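Local atomic coordinates of organic hydroperoxide resistance protein (PDB entry 1USP), a protein that probably protects the bacterium against oxidative damage by reducing organic hydroperoxides with a pair of reactive cysteines, as in other Ohr proteins of the OsmC/Ohr family. Residues A56-A61 against A116-C121; S77-R82 against G100-L105; D95-G100 against D132-V137. All coordinates share one frame; numbering follows the deposited sequence.

Contact 1. Residues A56-A61 against A116-C121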
loop_
_atom_site.group_PDB
_atom_site.type_symbol
_atom_site.label_atom_id
_atom_site.label_comp_id
_atom_site.label_asym_id
_atom_site.label_seq_id
_atom_site.Cartn_x
_atom_site.Cartn_y
_atom_site.Cartn_z
ATOM N N ALA A 56 -7.048 3.195 5.247
ATOM C CA ALA A 56 -8.318 3.085 4.526
ATOM C C ALA A 56 -8.946 1.684 4.689
ATOM O O ALA A 56 -10.162 1.545 4.836
ATOM C CB ALA A 56 -8.107 3.415 3.058
ATOM N N CYS A 57 -8.096 0.659 4.682
ATOM C CA CYS A 57 -8.525 -0.738 4.796
ATOM C C CYS A 57 -9.120 -1.001 6.174
ATOM O O CYS A 57 -10.106 -1.719 6.316
ATOM C CB CYS A 57 -7.315 -1.655 4.571
ATOM S SG CYS A 57 -7.704 -3.424 4.506
ATOM N N PHE A 58 -8.506 -0.412 7.193
ATOM C CA PHE A 58 -9.017 -0.526 8.564
ATOM C C PHE A 58 -10.364 0.152 8.699
ATOM O O PHE A 58 -11.215 -0.329 9.403
ATOM C CB PHE A 58 -8.033 0.056 9.581
ATOM C CG PHE A 58 -7.510 -0.953 10.549
ATOM C CD1 PHE A 58 -6.862 -2.086 10.093
ATOM C CD2 PHE A 58 -7.679 -0.782 11.921
ATOM C CE1 PHE A 58 -6.389 -3.029 10.988
ATOM C CE2 PHE A 58 -7.190 -1.717 12.806
ATOM C CZ PHE A 58 -6.554 -2.838 12.339
ATOM N N GLN A 59 -10.555 1.273 8.017
ATOM C CA GLN A 59 -11.841 1.956 8.007
ATOM C C GLN A 59 -12.918 1.119 7.318
ATOM O O GLN A 59 -14.052 1.065 7.796
ATOM C CB GLN A 59 -11.733 3.343 7.352
ATOM C CG GLN A 59 -11.169 4.410 8.277
ATOM C CD GLN A 59 -12.175 4.884 9.341
ATOM O OE1 GLN A 59 -13.265 4.326 9.461
ATOM N NE2 GLN A 59 -11.801 5.912 10.107
ATOM N N GLY A 60 -12.569 0.463 6.214
ATOM C CA GLY A 60 -13.477 -0.468 5.552
ATOM C C GLY A 60 -13.805 -1.643 6.456
ATOM O O GLY A 60 -14.969 -2.077 6.566
ATOM N N ALA A 61 -12.783 -2.146 7.141
ATOM C CA ALA A 61 -12.968 -3.245 8.092
ATOM C C ALA A 61 -13.886 -2.845 9.257
ATOM O O ALA A 61 -14.674 -3.659 9.744
ATOM C CB ALA A 61 -11.661 -3.712 8.598
ATOM N N ALA A 116 -11.058 -6.327 16.163
ATOM C CA ALA A 116 -12.023 -6.810 15.188
ATOM C C ALA A 116 -11.647 -6.429 13.756
ATOM O O ALA A 116 -11.697 -7.253 12.842
ATOM C CB ALA A 116 -13.410 -6.263 15.535
ATOM N N ALA A 117 -11.274 -5.172 13.570
ATOM C CA ALA A 117 -10.811 -4.684 12.293
ATOM C C ALA A 117 -9.535 -5.391 11.872
ATOM O O ALA A 117 -9.378 -5.719 10.709
ATOM C CB ALA A 117 -10.580 -3.201 12.362
ATOM N N HIS A 118 -8.641 -5.640 12.828
ATOM C CA HIS A 118 -7.362 -6.279 12.542
ATOM C C HIS A 118 -7.524 -7.714 12.036
ATOM O O HIS A 118 -6.702 -8.215 11.262
ATOM C CB HIS A 118 -6.464 -6.276 13.781
ATOM C CG HIS A 118 -5.042 -6.659 13.493
ATOM N ND1 HIS A 118 -4.479 -7.844 13.926
ATOM C CD2 HIS A 118 -4.072 -6.018 12.803
ATOM C CE1 HIS A 118 -3.217 -7.893 13.537
ATOM N NE2 HIS A 118 -2.948 -6.801 12.849
ATOM N N GLU A 119 -8.575 -8.363 12.509
ATOM C CA GLU A 119 -8.892 -9.719 12.127
ATOM C C GLU A 119 -9.410 -9.744 10.695
ATOM O O GLU A 119 -9.142 -10.680 9.971
ATOM C CB GLU A 119 -9.938 -10.309 13.081
ATOM C CG GLU A 119 -10.468 -11.663 12.631
ATOM C CD GLU A 119 -10.170 -12.789 13.594
ATOM O OE1 GLU A 119 -9.060 -12.822 14.160
ATOM O OE2 GLU A 119 -11.047 -13.670 13.762
ATOM N N VAL A 120 -10.147 -8.707 10.305
ATOM C CA VAL A 120 -10.826 -8.664 9.010
ATOM C C VAL A 120 -9.979 -8.050 7.885
ATOM O O VAL A 120 -10.013 -8.513 6.745
ATOM C CB VAL A 120 -12.170 -7.900 9.144
ATOM C CG1 VAL A 120 -12.724 -7.502 7.787
ATOM C CG2 VAL A 120 -13.157 -8.748 9.896
ATOM N N CYS A 121 -9.244 -7.000 8.219
ATOM C CA CYS A 121 -8.528 -6.195 7.240
ATOM C C CYS A 121 -7.595 -7.055 6.388
ATOM O O CYS A 121 -6.754 -7.737 6.947
ATOM C CB CYS A 121 -7.720 -5.132 7.997
ATOM S SG CYS A 121 -6.585 -4.200 6.985
#

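Contact 2. Residues S77-R82 against G100-L105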
loop_
_atom_site.group_PDB
_atom_site.type_symbol
_atom_site.label_atom_id
_atom_site.label_comp_id
_atom_site.label_asym_id
_atom_site.label_seq_id
_atom_site.Cartn_x
_atom_site.Cartn_y
_atom_site.Cartn_z
ATOM N N SER A 77 -14.687 9.151 13.682
ATOM C CA SER A 77 -13.684 8.156 14.045
ATOM C C SER A 77 -12.572 8.184 12.988
ATOM O O SER A 77 -12.812 8.374 11.798
ATOM C CB SER A 77 -14.286 6.751 14.191
ATOM O OG SER A 77 -15.176 6.678 15.311
ATOM N N THR A 78 -11.357 7.958 13.445
ATOM C CA THR A 78 -10.161 8.271 12.683
ATOM C C THR A 78 -9.136 7.118 12.875
ATOM O O THR A 78 -8.994 6.638 13.973
ATOM C CB THR A 78 -9.716 9.660 13.239
ATOM O OG1 THR A 78 -9.699 10.641 12.187
ATOM C CG2 THR A 78 -8.358 9.661 13.837
ATOM N N ILE A 79 -8.478 6.657 11.801
ATOM C CA ILE A 79 -7.417 5.656 11.875
ATOM C C ILE A 79 -6.141 6.242 11.265
ATOM O O ILE A 79 -6.156 6.693 10.139
ATOM C CB ILE A 79 -7.809 4.354 11.099
ATOM C CG1 ILE A 79 -9.099 3.733 11.630
ATOM C CG2 ILE A 79 -6.680 3.326 11.160
ATOM C CD1 ILE A 79 -8.974 3.076 12.995
ATOM N N THR A 80 -5.057 6.235 12.023
ATOM C CA THR A 80 -3.755 6.710 11.561
ATOM C C THR A 80 -2.778 5.539 11.447
ATOM O O THR A 80 -2.529 4.812 12.423
ATOM C CB THR A 80 -3.229 7.770 12.549
ATOM O OG1 THR A 80 -4.168 8.848 12.649
ATOM C CG2 THR A 80 -1.951 8.419 12.051
ATOM N N ALA A 81 -2.246 5.329 10.244
ATOM C CA ALA A 81 -1.152 4.388 10.032
ATOM C C ALA A 81 0.203 5.086 9.964
ATOM O O ALA A 81 0.353 6.081 9.257
ATOM C CB ALA A 81 -1.392 3.608 8.767
ATOM N N ARG A 82 1.179 4.547 10.685
ATOM C CA ARG A 82 2.563 4.977 10.620
ATOM C C ARG A 82 3.387 3.810 10.084
ATOM O O ARG A 82 3.413 2.725 10.665
ATOM C CB ARG A 82 3.059 5.424 12.004
ATOM C CG ARG A 82 2.435 6.733 12.454
ATOM C CD ARG A 82 2.736 7.145 13.918
ATOM N NE ARG A 82 1.725 8.097 14.373
ATOM C CZ ARG A 82 0.771 7.863 15.274
ATOM N NH1 ARG A 82 0.687 6.705 15.916
ATOM N NH2 ARG A 82 -0.100 8.827 15.549
ATOM N N GLY A 100 -6.182 4.182 16.464
ATOM C CA GLY A 100 -7.550 4.621 16.312
ATOM C C GLY A 100 -7.967 5.675 17.329
ATOM O O GLY A 100 -7.456 5.730 18.442
ATOM N N HIS A 101 -8.924 6.498 16.929
ATOM C CA HIS A 101 -9.588 7.458 17.819
ATOM C C HIS A 101 -11.073 7.441 17.502
ATOM O O HIS A 101 -11.470 7.668 16.375
ATOM C CB HIS A 101 -9.024 8.870 17.649
ATOM C CG HIS A 101 -9.651 9.877 18.560
ATOM N ND1 HIS A 101 -9.066 10.284 19.740
ATOM C CD2 HIS A 101 -10.837 10.531 18.483
ATOM C CE1 HIS A 101 -9.853 11.157 20.344
ATOM N NE2 HIS A 101 -10.938 11.320 19.605
ATOM N N PHE A 102 -11.887 7.178 18.516
ATOM C CA PHE A 102 -13.312 6.960 18.355
ATOM C C PHE A 102 -14.056 7.865 19.354
ATOM O O PHE A 102 -14.282 7.471 20.506
ATOM C CB PHE A 102 -13.656 5.497 18.633
ATOM C CG PHE A 102 -12.909 4.511 17.774
ATOM C CD1 PHE A 102 -11.639 4.062 18.143
ATOM C CD2 PHE A 102 -13.480 4.027 16.607
ATOM C CE1 PHE A 102 -10.942 3.130 17.328
ATOM C CE2 PHE A 102 -12.809 3.094 15.815
ATOM C CZ PHE A 102 -11.538 2.651 16.177
ATOM N N PRO A 103 -14.398 9.082 18.937
ATOM C CA PRO A 103 -15.074 10.027 19.838
ATOM C C PRO A 103 -16.324 9.426 20.483
ATOM O O PRO A 103 -17.164 8.858 19.790
ATOM C CB PRO A 103 -15.422 11.205 18.917
ATOM C CG PRO A 103 -14.421 11.133 17.818
ATOM C CD PRO A 103 -14.170 9.662 17.600
ATOM N N GLY A 104 -16.406 9.502 21.808
ATOM C CA GLY A 104 -17.584 9.042 22.533
ATOM C C GLY A 104 -17.622 7.563 22.899
ATOM O O GLY A 104 -18.605 7.120 23.510
ATOM N N LEU A 105 -16.583 6.796 22.540
ATOM C CA LEU A 105 -16.495 5.387 22.932
ATOM C C LEU A 105 -15.595 5.247 24.132
ATOM O O LEU A 105 -14.621 5.981 24.269
ATOM C CB LEU A 105 -15.911 4.515 21.818
ATOM C CG LEU A 105 -16.721 4.284 20.552
ATOM C CD1 LEU A 105 -16.053 3.155 19.769
ATOM C CD2 LEU A 105 -18.185 3.947 20.833
#

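Contact 3. Residues D95-G100 against D132-V137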
loop_
_atom_site.group_PDB
_atom_site.type_symbol
_atom_site.label_atom_id
_atom_site.label_comp_id
_atom_site.label_asym_id
_atom_site.label_seq_id
_atom_site.Cartn_x
_atom_site.Cartn_y
_atom_site.Cartn_z
ATOM N N ASP A 95 7.783 -1.309 9.203
ATOM C CA ASP A 95 7.417 -1.194 10.590
ATOM C C ASP A 95 6.069 -0.466 10.609
ATOM O O ASP A 95 5.924 0.590 10.005
ATOM C CB ASP A 95 8.534 -0.429 11.303
ATOM C CG ASP A 95 8.189 -0.040 12.710
ATOM O OD1 ASP A 95 8.040 -0.934 13.569
ATOM O OD2 ASP A 95 8.103 1.158 13.050
ATOM N N VAL A 96 5.062 -1.040 11.254
ATOM C CA VAL A 96 3.707 -0.504 11.160
ATOM C C VAL A 96 3.010 -0.324 12.506
ATOM O O VAL A 96 2.961 -1.242 13.311
ATOM C CB VAL A 96 2.815 -1.425 10.298
ATOM C CG1 VAL A 96 1.357 -0.914 10.266
ATOM C CG2 VAL A 96 3.371 -1.529 8.885
ATOM N N GLU A 97 2.445 0.848 12.740
ATOM C CA GLU A 97 1.486 0.988 13.836
ATOM C C GLU A 97 0.214 1.632 13.375
ATOM O O GLU A 97 0.212 2.475 12.473
ATOM C CB GLU A 97 2.085 1.668 15.061
ATOM C CG GLU A 97 2.513 3.097 14.939
ATOM C CD GLU A 97 3.057 3.631 16.265
ATOM O OE1 GLU A 97 2.687 4.739 16.665
ATOM O OE2 GLU A 97 3.866 2.940 16.913
ATOM N N LEU A 98 -0.889 1.193 13.964
ATOM C CA LEU A 98 -2.209 1.695 13.616
ATOM C C LEU A 98 -2.832 2.245 14.876
ATOM O O LEU A 98 -2.892 1.547 15.881
ATOM C CB LEU A 98 -3.058 0.591 13.043
ATOM C CG LEU A 98 -2.411 -0.135 11.854
ATOM C CD1 LEU A 98 -3.158 -1.377 11.533
ATOM C CD2 LEU A 98 -2.329 0.777 10.638
ATOM N N GLU A 99 -3.276 3.499 14.824
ATOM C CA GLU A 99 -3.807 4.198 15.996
ATOM C C GLU A 99 -5.204 4.682 15.714
ATOM O O GLU A 99 -5.396 5.527 14.854
ATOM C CB GLU A 99 -2.908 5.390 16.362
ATOM C CG GLU A 99 -3.355 6.190 17.591
ATOM C CD GLU A 99 -2.427 7.352 17.893
ATOM O OE1 GLU A 99 -1.248 7.117 18.221
ATOM O OE2 GLU A 99 -2.868 8.512 17.792
ATOM N N GLY A 100 -6.182 4.182 16.464
ATOM C CA GLY A 100 -7.550 4.621 16.312
ATOM C C GLY A 100 -7.967 5.675 17.329
ATOM O O GLY A 100 -7.456 5.730 18.442
ATOM N N ASP A 132 5.424 -6.773 12.665
ATOM C CA ASP A 132 5.028 -6.690 14.082
ATOM C C ASP A 132 4.112 -5.496 14.327
ATOM O O ASP A 132 4.482 -4.519 14.986
ATOM C CB ASP A 132 6.286 -6.633 14.975
ATOM C CG ASP A 132 5.974 -6.791 16.476
ATOM O OD1 ASP A 132 4.796 -7.016 16.866
ATOM O OD2 ASP A 132 6.868 -6.705 17.341
ATOM N N VAL A 133 2.889 -5.594 13.816
ATOM C CA VAL A 133 1.961 -4.484 13.805
ATOM C C VAL A 133 1.618 -4.100 15.254
ATOM O O VAL A 133 1.435 -4.954 16.095
ATOM C CB VAL A 133 0.666 -4.837 13.016
ATOM C CG1 VAL A 133 -0.325 -3.690 13.056
ATOM C CG2 VAL A 133 0.996 -5.199 11.567
ATOM N N ARG A 134 1.580 -2.808 15.531
ATOM C CA ARG A 134 1.186 -2.292 16.829
ATOM C C ARG A 134 -0.168 -1.632 16.702
ATOM O O ARG A 134 -0.331 -0.717 15.898
ATOM C CB ARG A 134 2.221 -1.274 17.314
ATOM C CG ARG A 134 3.606 -1.860 17.500
ATOM C CD ARG A 134 4.618 -0.923 18.146
ATOM N NE ARG A 134 5.011 0.215 17.298
ATOM C CZ ARG A 134 5.771 0.130 16.207
ATOM N NH1 ARG A 134 6.244 -1.031 15.801
ATOM N NH2 ARG A 134 6.054 1.227 15.508
ATOM N N LEU A 135 -1.138 -2.094 17.482
ATOM C CA LEU A 135 -2.479 -1.502 17.533
ATOM C C LEU A 135 -2.608 -0.622 18.763
ATOM O O LEU A 135 -2.328 -1.061 19.884
ATOM C CB LEU A 135 -3.553 -2.573 17.625
ATOM C CG LEU A 135 -3.585 -3.654 16.550
ATOM C CD1 LEU A 135 -4.652 -4.666 16.871
ATOM C CD2 LEU A 135 -3.799 -3.025 15.197
ATOM N N LYS A 136 -3.071 0.602 18.545
ATOM C CA LYS A 136 -3.141 1.619 19.581
ATOM C C LYS A 136 -4.504 2.298 19.544
ATOM O O LYS A 136 -5.151 2.371 18.504
ATOM C CB LYS A 136 -2.031 2.667 19.383
ATOM C CG LYS A 136 -0.618 2.074 19.190
ATOM C CD LYS A 136 0.558 3.085 19.379
ATOM C CE LYS A 136 0.121 4.557 19.399
ATOM N NZ LYS A 136 1.253 5.523 19.228
ATOM N N VAL A 137 -4.937 2.790 20.694
ATOM C CA VAL A 137 -6.126 3.627 20.780
ATOM C C VAL A 137 -5.707 4.916 21.486
ATOM O O VAL A 137 -5.076 4.878 22.534
ATOM C CB VAL A 137 -7.263 2.917 21.553
ATOM C CG1 VAL A 137 -8.375 3.898 21.907
ATOM C CG2 VAL A 137 -7.809 1.750 20.735
HETATM O O HOH W 1 6.070 -3.195 12.938
#

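Contact 1. Residues A56-A61 against A116-C121
Phe-58 lays one face of its ring against the methyl of Ala-117, a CH-pi contact in which CB stands 3.9 Å from the ring centroid and 18° off the normal. The ring gets there through an unusual first torsion, chi1 -117°, which swings it from the flank of its own helix toward helix 107-120. Its far end, CZ, comes 3.7 Å from CB of His-118, and the imidazole meets this CZ with its edge. At the near end, CD1 lies 3.8 Å from Cys-121 SG, which sits at the ring edge in a sulfur-aromatic contact. A flat aromatic suits this place because it can serve a methyl over its face and a sulfur at its edge.

Alanines at 61 and 117 let the helices come close, CB to CB at 3.9 Å, and Val-120 CG1 adds a further apolar touch to Ala-61 CB at 4.0 Å. The short axes of 56-61 and 116-120 make an angle of 108° and come within 8.6 Å.

Beside this apolar wedge, Cys-57 and Cys-121 direct their sulfurs at each other, each SG anti to its backbone N. The SG-SG separation of 2.8 Å is too long for a formed disulfide and doubtful as a plain nonbonded contact. A disulfide between these two cysteines has been seen in this protein, and the buried pair, with the Phe-58 ring edge beside Cys-121, is consistent with the two-cysteine redox site of Ohr peroxidases.

Contact 2. Residues S77-R82 against G100-L105
Thr-78 and His-101 face each other as a hydrogen-bonded antiparallel pair, Thr-78 N giving to His-101 O at 2.9 Å and His-101 N to Thr-78 O at 3.0 Å, while Ile-79 and Gly-100 form the neighbouring non-hydrogen-bonded pair. Both donors lie in the plane of the carbonyl they meet. The same oxygens also receive CA-H groups, from Ser-77 to His-101 O and from Gly-100 to Thr-78 O.

On one face of the sheet, Thr-78 CG2 touches His-101 CB at 3.9 Å. The beta-branched threonine suits an extended strand, and of the His-101 side chain CB alone touches Thr-78. On the other face, Ile-79 CD1 lies 3.9 Å from Gly-100 CA and 4.1 Å from Phe-102 CZ, meeting the ring obliquely. Gly-100, having no CB, leaves its place to the Phe-102 ring, which folds back beside the strand. Ser-77 OG is 3.4 Å from CD2 of that ring, and Ser-77 CA rests against Pro-103 CD. After the strand comes a type II turn from Phe-102 to Leu-105, with Pro-103 and Gly-104 at its corners; glycine suits the positive phi of 86°.

Ile-79 and Phe-102 face helices 46-68 and 107-120, packing on Leu-62, Met-114 and Leu-113, whereas Thr-78 and His-101 meet Arg-138. Residues 78-82 also pair antiparallel with a strand of the neighbouring subunit, so the sheet continues across the interface.

Contact 3. Residues D95-G100 against D132-V137
Glu-97 OE2 is gripped by two nitrogens of Arg-134, NE at 3.0 Å and NH2 at 3.1 Å, in a side-on salt bridge. NE uses the anti lone pair of that oxygen, and the carboxylate and guanidinium planes stand 66° apart. The end of the same guanidinium takes Asp-95 in a second grip, NH1 to OD1 at 2.9 Å and NH2 to OD2 at 3.2 Å. Here both oxygens lie close to the arginine plane and are met on their syn side but well out of the carboxylate plane, the two planes being 23° apart. The flat cation is thus fixed from two edges and its rotation is restrained.

Glu-97 reaches both bases because its CG sits between the backbone N and the carbonyl carbon (chi1 65°) and the chain runs on extended. Its OE1 takes Lys-136 NZ at 3.0 Å, from above the carboxylate plane, and a weak bond joins NZ to Glu-99 OE1. Arg-82 of the adjoining strand binds OE1 of both glutamates.

Beneath the charges the strands run parallel, with bonds such as Leu-98 N to Arg-134 O (2.8 Å). A water bridges Asp-95 OD1, Val-96 N and, weakly, Asp-132 O, where the strands diverge. On the reverse face Leu-98 CD1 touches Val-133 CG1 at 4.0 Å and Leu-135 CD2, branched apolar groups suited to the side that Tyr-54 and Phe-58 cover.

Asp-95, Glu-97 and Glu-99 thus interleave with Arg-134 and Lys-136; the glutamates probably offset the closeness of Lys-136 to Arg-82, and the charge pairing probably helps to hold the parallel register.

How the contacts relate
The three contacts lie with centres 11 to 12 Å apart, all within the OsmC-like region. Their segments follow the chain as 56-61, 77-82, 95-100, 100-105, 116-121 and 132-137, so contact 2 falls between the halves of contact 1, while contact 3 interlocks with both. Contacts 2 and 3 share Gly-100 and strand 91-101, the middle strand of the mixed sheet; its parallel partner 134-137 is reached through helices 107-120 and 122-127. Contact 1 lies against the sheet, where Phe-58 meets Ile-79, Leu-98 and Leu-135. The cysteine pair, one in helix 46-68 and the other at the junction of helices 107-120 and 122-127, lies on a helical layer packed on a sheet that extends into the second subunit.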